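Side-chain contacts in peptide chain release factor RF2 (Thermus thermophilus, PDB 2IHR), which directs termination of translation at the stop codons UGA and UAA, its GGQ motif serving peptide release in the peptidyl-transferase centre of the ribosome: residues 194-197 and 198-202; 328-332 and 333-337. All coordinates share one frame; numbering follows the deposited sequence.

Contact 1: residues 194-197 and 198-202; sequences PFDA and SGRRH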
loop_
_atom_site.group_PDB
_atom_site.type_symbol
_atom_site.label_atom_id
_atom_site.label_comp_id
_atom_site.label_asym_id
_atom_site.label_seq_id
_atom_site.Cartn_x
_atom_site.Cartn_y
_atom_site.Cartn_z
ATOM N N PRO A 194 0.358 -28.439 10.788
ATOM C CA PRO A 194 -0.758 -29.349 11.068
ATOM C C PRO A 194 -0.594 -30.590 10.188
ATOM O O PRO A 194 -1.013 -31.674 10.553
ATOM C CB PRO A 194 -2.001 -28.535 10.687
ATOM C CG PRO A 194 -1.480 -27.440 9.747
ATOM C CD PRO A 194 -0.121 -27.114 10.352
ATOM N N PHE A 195 0.066 -30.419 9.046
ATOM C CA PHE A 195 0.292 -31.500 8.088
ATOM C C PHE A 195 1.380 -32.548 8.405
ATOM O O PHE A 195 1.458 -33.567 7.725
ATOM C CB PHE A 195 0.543 -30.865 6.730
ATOM C CG PHE A 195 -0.461 -29.820 6.396
ATOM C CD1 PHE A 195 -1.829 -30.121 6.443
ATOM C CD2 PHE A 195 -0.069 -28.511 6.130
ATOM C CE1 PHE A 195 -2.788 -29.138 6.240
ATOM C CE2 PHE A 195 -1.025 -27.509 5.923
ATOM C CZ PHE A 195 -2.389 -27.831 5.982
ATOM N N ASP A 196 2.212 -32.299 9.418
ATOM C CA ASP A 196 3.268 -33.234 9.824
ATOM C C ASP A 196 2.980 -33.713 11.240
ATOM O O ASP A 196 2.947 -32.915 12.171
ATOM C CB ASP A 196 4.668 -32.580 9.766
ATOM C CG ASP A 196 5.742 -33.384 10.520
ATOM O OD1 ASP A 196 5.425 -34.460 11.063
ATOM O OD2 ASP A 196 6.917 -32.941 10.584
ATOM N N ALA A 197 2.787 -35.024 11.378
ATOM C CA ALA A 197 2.484 -35.659 12.652
ATOM C C ALA A 197 3.471 -35.365 13.781
ATOM O O ALA A 197 3.054 -35.212 14.932
ATOM C CB ALA A 197 2.344 -37.161 12.455
ATOM N N SER A 198 4.770 -35.305 13.495
ATOM C CA SER A 198 5.711 -34.992 14.579
ATOM C C SER A 198 5.562 -33.504 14.859
ATOM O O SER A 198 5.499 -32.690 13.927
ATOM C CB SER A 198 7.163 -35.315 14.190
ATOM O OG SER A 198 7.582 -34.606 13.024
ATOM N N GLY A 199 5.479 -33.127 16.126
ATOM C CA GLY A 199 5.334 -31.708 16.415
ATOM C C GLY A 199 6.579 -30.903 16.064
ATOM O O GLY A 199 6.945 -29.969 16.768
ATOM N N ARG A 200 7.236 -31.255 14.969
ATOM C CA ARG A 200 8.444 -30.565 14.559
ATOM C C ARG A 200 8.124 -29.168 13.966
ATOM O O ARG A 200 7.271 -29.051 13.068
ATOM C CB ARG A 200 9.187 -31.453 13.545
ATOM C CG ARG A 200 10.418 -30.829 12.914
ATOM C CD ARG A 200 10.472 -31.211 11.438
ATOM N NE ARG A 200 10.799 -30.065 10.583
ATOM C CZ ARG A 200 10.672 -30.070 9.257
ATOM N NH1 ARG A 200 10.229 -31.165 8.637
ATOM N NH2 ARG A 200 10.969 -28.985 8.552
ATOM N N ARG A 201 8.795 -28.127 14.481
ATOM C CA ARG A 201 8.601 -26.753 14.002
ATOM C C ARG A 201 8.950 -26.691 12.515
ATOM O O ARG A 201 9.990 -27.198 12.085
ATOM C CB ARG A 201 9.528 -25.733 14.711
ATOM C CG ARG A 201 9.834 -25.934 16.203
ATOM C CD ARG A 201 9.244 -24.812 17.124
ATOM N NE ARG A 201 9.512 -23.416 16.709
ATOM C CZ ARG A 201 10.504 -22.639 17.157
ATOM N NH1 ARG A 201 11.367 -23.107 18.050
ATOM N NH2 ARG A 201 10.610 -21.375 16.740
ATOM N N HIS A 202 8.083 -26.080 11.726
ATOM C CA HIS A 202 8.370 -25.921 10.311
ATOM C C HIS A 202 8.612 -24.448 10.094
ATOM O O HIS A 202 8.280 -23.598 10.929
ATOM C CB HIS A 202 7.211 -26.371 9.423
ATOM C CG HIS A 202 7.161 -27.851 9.188
ATOM N ND1 HIS A 202 7.272 -28.772 10.212
ATOM C CD2 HIS A 202 6.955 -28.568 8.057
ATOM C CE1 HIS A 202 7.134 -29.992 9.719
ATOM N NE2 HIS A 202 6.939 -29.898 8.415
#
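Asp196 reaches forward over the turn and gathers Ser198 and His202 round its carboxylate. OD1 takes two hydrogen bonds from the serine, one from the backbone Ser198 N at 2.7 Å and one from the hydroxyl Ser198 OG at 2.9 Å. Both donors come from the same face of the carboxylate; the hydroxyl lies on the syn side, while the amide stands well above the plane and its bond is bent, 137° at the hydrogen. An aspartate oxygen bound to the N-H two residues on closes an Asx turn, a job that suits this short acid, and serine adds a second donor from the same residue. With CG anti to the backbone N (chi1 165°), the acid is swung beside its own carbonyl carbon and over the turn.

The other oxygen, Asp196 OD2, lies at the imidazole edge, 3.1 Å from His202 CE1 and near the ring plane, with the carboxylate turned 68° from that plane. The ring in turn is fixed by His202 ND1, which donates to Arg200 O at 2.9 Å almost in its own plane. Over one face of the imidazole lies the Arg200 guanidinium, its CZ 3.6 Å above the ring and offset toward the rim; a long side chain bent at chi2 and chi3 folds back to this place.

Further out, Pro194 rests on the face of Phe195, with Pro194 CG 3.8 Å above the ring. Ser193, Pro194 and Phe195 make up the SPF motif characteristic of RF2, one of the elements that take part in stop-codon recognition on the ribosome. Arg200 NH1 stays 4.2 Å from Asp196 OD2, an electrostatic pairing without a directed N-H. Together with the two serine bonds, this nearby positive charge would probably stabilise Asp196 as the anion.

Contact 2: residues 328-332 and 333-337; sequences LMRHD and PENVL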
loop_
_atom_site.group_PDB
_atom_site.type_symbol
_atom_site.label_atom_id
_atom_site.label_comp_id
_atom_site.label_asym_id
_atom_site.label_seq_id
_atom_site.Cartn_x
_atom_site.Cartn_y
_atom_site.Cartn_z
ATOM N N LEU A 328 9.762 -3.389 15.224
ATOM C CA LEU A 328 8.520 -3.479 16.012
ATOM C C LEU A 328 8.201 -4.898 16.389
ATOM O O LEU A 328 8.081 -5.762 15.527
ATOM C CB LEU A 328 7.361 -2.954 15.190
ATOM C CG LEU A 328 6.157 -2.210 15.791
ATOM C CD1 LEU A 328 5.098 -2.128 14.733
ATOM C CD2 LEU A 328 5.594 -2.879 16.962
ATOM N N MET A 329 8.080 -5.168 17.674
ATOM C CA MET A 329 7.745 -6.521 18.070
ATOM C C MET A 329 6.407 -6.508 18.822
ATOM O O MET A 329 6.219 -5.721 19.752
ATOM C CB MET A 329 8.866 -7.120 18.928
ATOM C CG MET A 329 8.367 -7.852 20.132
ATOM S SD MET A 329 9.212 -9.357 20.368
ATOM C CE MET A 329 9.449 -9.385 22.104
ATOM N N ARG A 330 5.498 -7.381 18.397
ATOM C CA ARG A 330 4.148 -7.539 18.967
ATOM C C ARG A 330 3.944 -8.932 19.561
ATOM O O ARG A 330 4.306 -9.929 18.942
ATOM C CB ARG A 330 3.081 -7.318 17.870
ATOM C CG ARG A 330 2.907 -5.888 17.510
ATOM C CD ARG A 330 1.678 -5.641 16.725
ATOM N NE ARG A 330 0.435 -6.105 17.353
ATOM C CZ ARG A 330 -0.772 -5.908 16.824
ATOM N NH1 ARG A 330 -0.924 -5.249 15.676
ATOM N NH2 ARG A 330 -1.831 -6.399 17.415
ATOM N N HIS A 331 3.311 -8.998 20.731
ATOM C CA HIS A 331 3.082 -10.273 21.408
ATOM C C HIS A 331 1.750 -10.955 21.176
ATOM O O HIS A 331 1.494 -12.031 21.723
ATOM C CB HIS A 331 3.304 -10.103 22.897
ATOM C CG HIS A 331 4.722 -10.341 23.307
ATOM N ND1 HIS A 331 5.622 -9.311 23.531
ATOM C CD2 HIS A 331 5.422 -11.499 23.440
ATOM C CE1 HIS A 331 6.813 -9.829 23.789
ATOM N NE2 HIS A 331 6.717 -11.153 23.737
ATOM N N ASP A 332 0.936 -10.358 20.316
ATOM C CA ASP A 332 -0.393 -10.865 20.000
ATOM C C ASP A 332 -0.530 -11.191 18.517
ATOM O O ASP A 332 -1.324 -10.565 17.777
ATOM C CB ASP A 332 -1.408 -9.790 20.396
ATOM C CG ASP A 332 -1.035 -8.408 19.848
ATOM O OD1 ASP A 332 0.191 -8.045 19.804
ATOM O OD2 ASP A 332 -1.985 -7.686 19.483
ATOM N N PRO A 333 0.248 -12.162 18.045
ATOM C CA PRO A 333 0.158 -12.516 16.640
ATOM C C PRO A 333 -1.254 -12.858 16.205
ATOM O O PRO A 333 -1.615 -12.721 15.026
ATOM C CB PRO A 333 1.148 -13.695 16.522
ATOM C CG PRO A 333 1.191 -14.235 17.943
ATOM C CD PRO A 333 1.241 -12.985 18.732
ATOM N N GLU A 334 -2.082 -13.305 17.136
ATOM C CA GLU A 334 -3.473 -13.640 16.789
ATOM C C GLU A 334 -4.235 -12.381 16.319
ATOM O O GLU A 334 -5.174 -12.476 15.560
ATOM C CB GLU A 334 -4.209 -14.268 17.995
ATOM C CG GLU A 334 -4.501 -13.239 19.120
ATOM C CD GLU A 334 -3.406 -13.094 20.195
ATOM O OE1 GLU A 334 -2.337 -13.784 20.140
ATOM O OE2 GLU A 334 -3.644 -12.284 21.131
ATOM N N ASN A 335 -3.836 -11.200 16.769
ATOM C CA ASN A 335 -4.527 -9.984 16.354
ATOM C C ASN A 335 -3.997 -9.466 15.046
ATOM O O ASN A 335 -4.756 -8.977 14.203
ATOM C CB ASN A 335 -4.358 -8.872 17.385
ATOM C CG ASN A 335 -5.022 -9.183 18.674
ATOM O OD1 ASN A 335 -6.152 -9.674 18.691
ATOM N ND2 ASN A 335 -4.350 -8.885 19.769
ATOM N N VAL A 336 -2.666 -9.516 14.920
ATOM C CA VAL A 336 -1.972 -9.072 13.714
ATOM C C VAL A 336 -2.622 -9.875 12.615
ATOM O O VAL A 336 -3.043 -9.351 11.564
ATOM C CB VAL A 336 -0.433 -9.468 13.759
ATOM C CG1 VAL A 336 0.160 -9.452 12.351
ATOM C CG2 VAL A 336 0.338 -8.533 14.613
ATOM N N LEU A 337 -2.696 -11.178 12.877
ATOM C CA LEU A 337 -3.215 -12.083 11.885
ATOM C C LEU A 337 -4.696 -11.939 11.554
ATOM O O LEU A 337 -5.195 -12.539 10.597
ATOM C CB LEU A 337 -2.855 -13.520 12.282
ATOM C CG LEU A 337 -1.415 -14.004 11.859
ATOM C CD1 LEU A 337 -1.166 -15.383 12.342
ATOM C CD2 LEU A 337 -1.277 -14.023 10.376
#
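Arg330 lies against Val336 one helical turn into the following helix: methyl CG2 of the valine sits over one face of the guanidinium, 3.6 Å from Arg330 CZ. Beside it, Arg330 NH2 comes within 3.5 Å of Asn335 CB. A kink at chi3 (55°) turns the end of the arginine back toward Asp332, where the two charged groups form a salt bridge: NE donates to Asp332 OD1 at 3.1 Å, in the guanidinium plane, and NH2 to OD2, in a bond modelled so short that its length is doubtful.

Asp332 occupies the N-cap position, yet its side chain makes no capping bond. The carboxylate instead joins strand to helix. Asn335 ND2 donates to Asp332 OD2 at 2.7 Å, nearly straight at 173° and along the anti lone pair. The backbone Asp332 O starts the helix, accepting from Asn335 N at 2.8 Å and weakly from Val336 N. Proline suits the next position, Pro333, because the first turn of a helix needs no N-H there.

Strand 329-330 pairs with strand 320-323, onto whose Val321 Pro333 packs. Val336 faces Leu344 of helix 342-353 and Met139 of helix 127-145, while Asp340 and Asp343 give Arg330 further salt bridges.

In the fold
Contacts 1 and 2 belong to the same mixed sheet but to different places on it. Contact 1 ends on strand 201-213, and contact 2 includes strand 329-330, an outermost strand of the sheet; strands 185-190, 312-315 and 320-323 lie between them. Their centres are 22 Å apart and their nearest atoms about 12 Å, so they do not touch. Helix 127-145 links them: Thr127, Glu128 and Asp131 meet side chains of contact 1, Trp132 and Met139 those of contact 2. Contact 1 carries Pro194 and Phe195 of the SPF motif on the surface, a position consistent with a part in codon reading, whereas contact 2 is structural packing. Neither includes Gln240 of the GGQ motif.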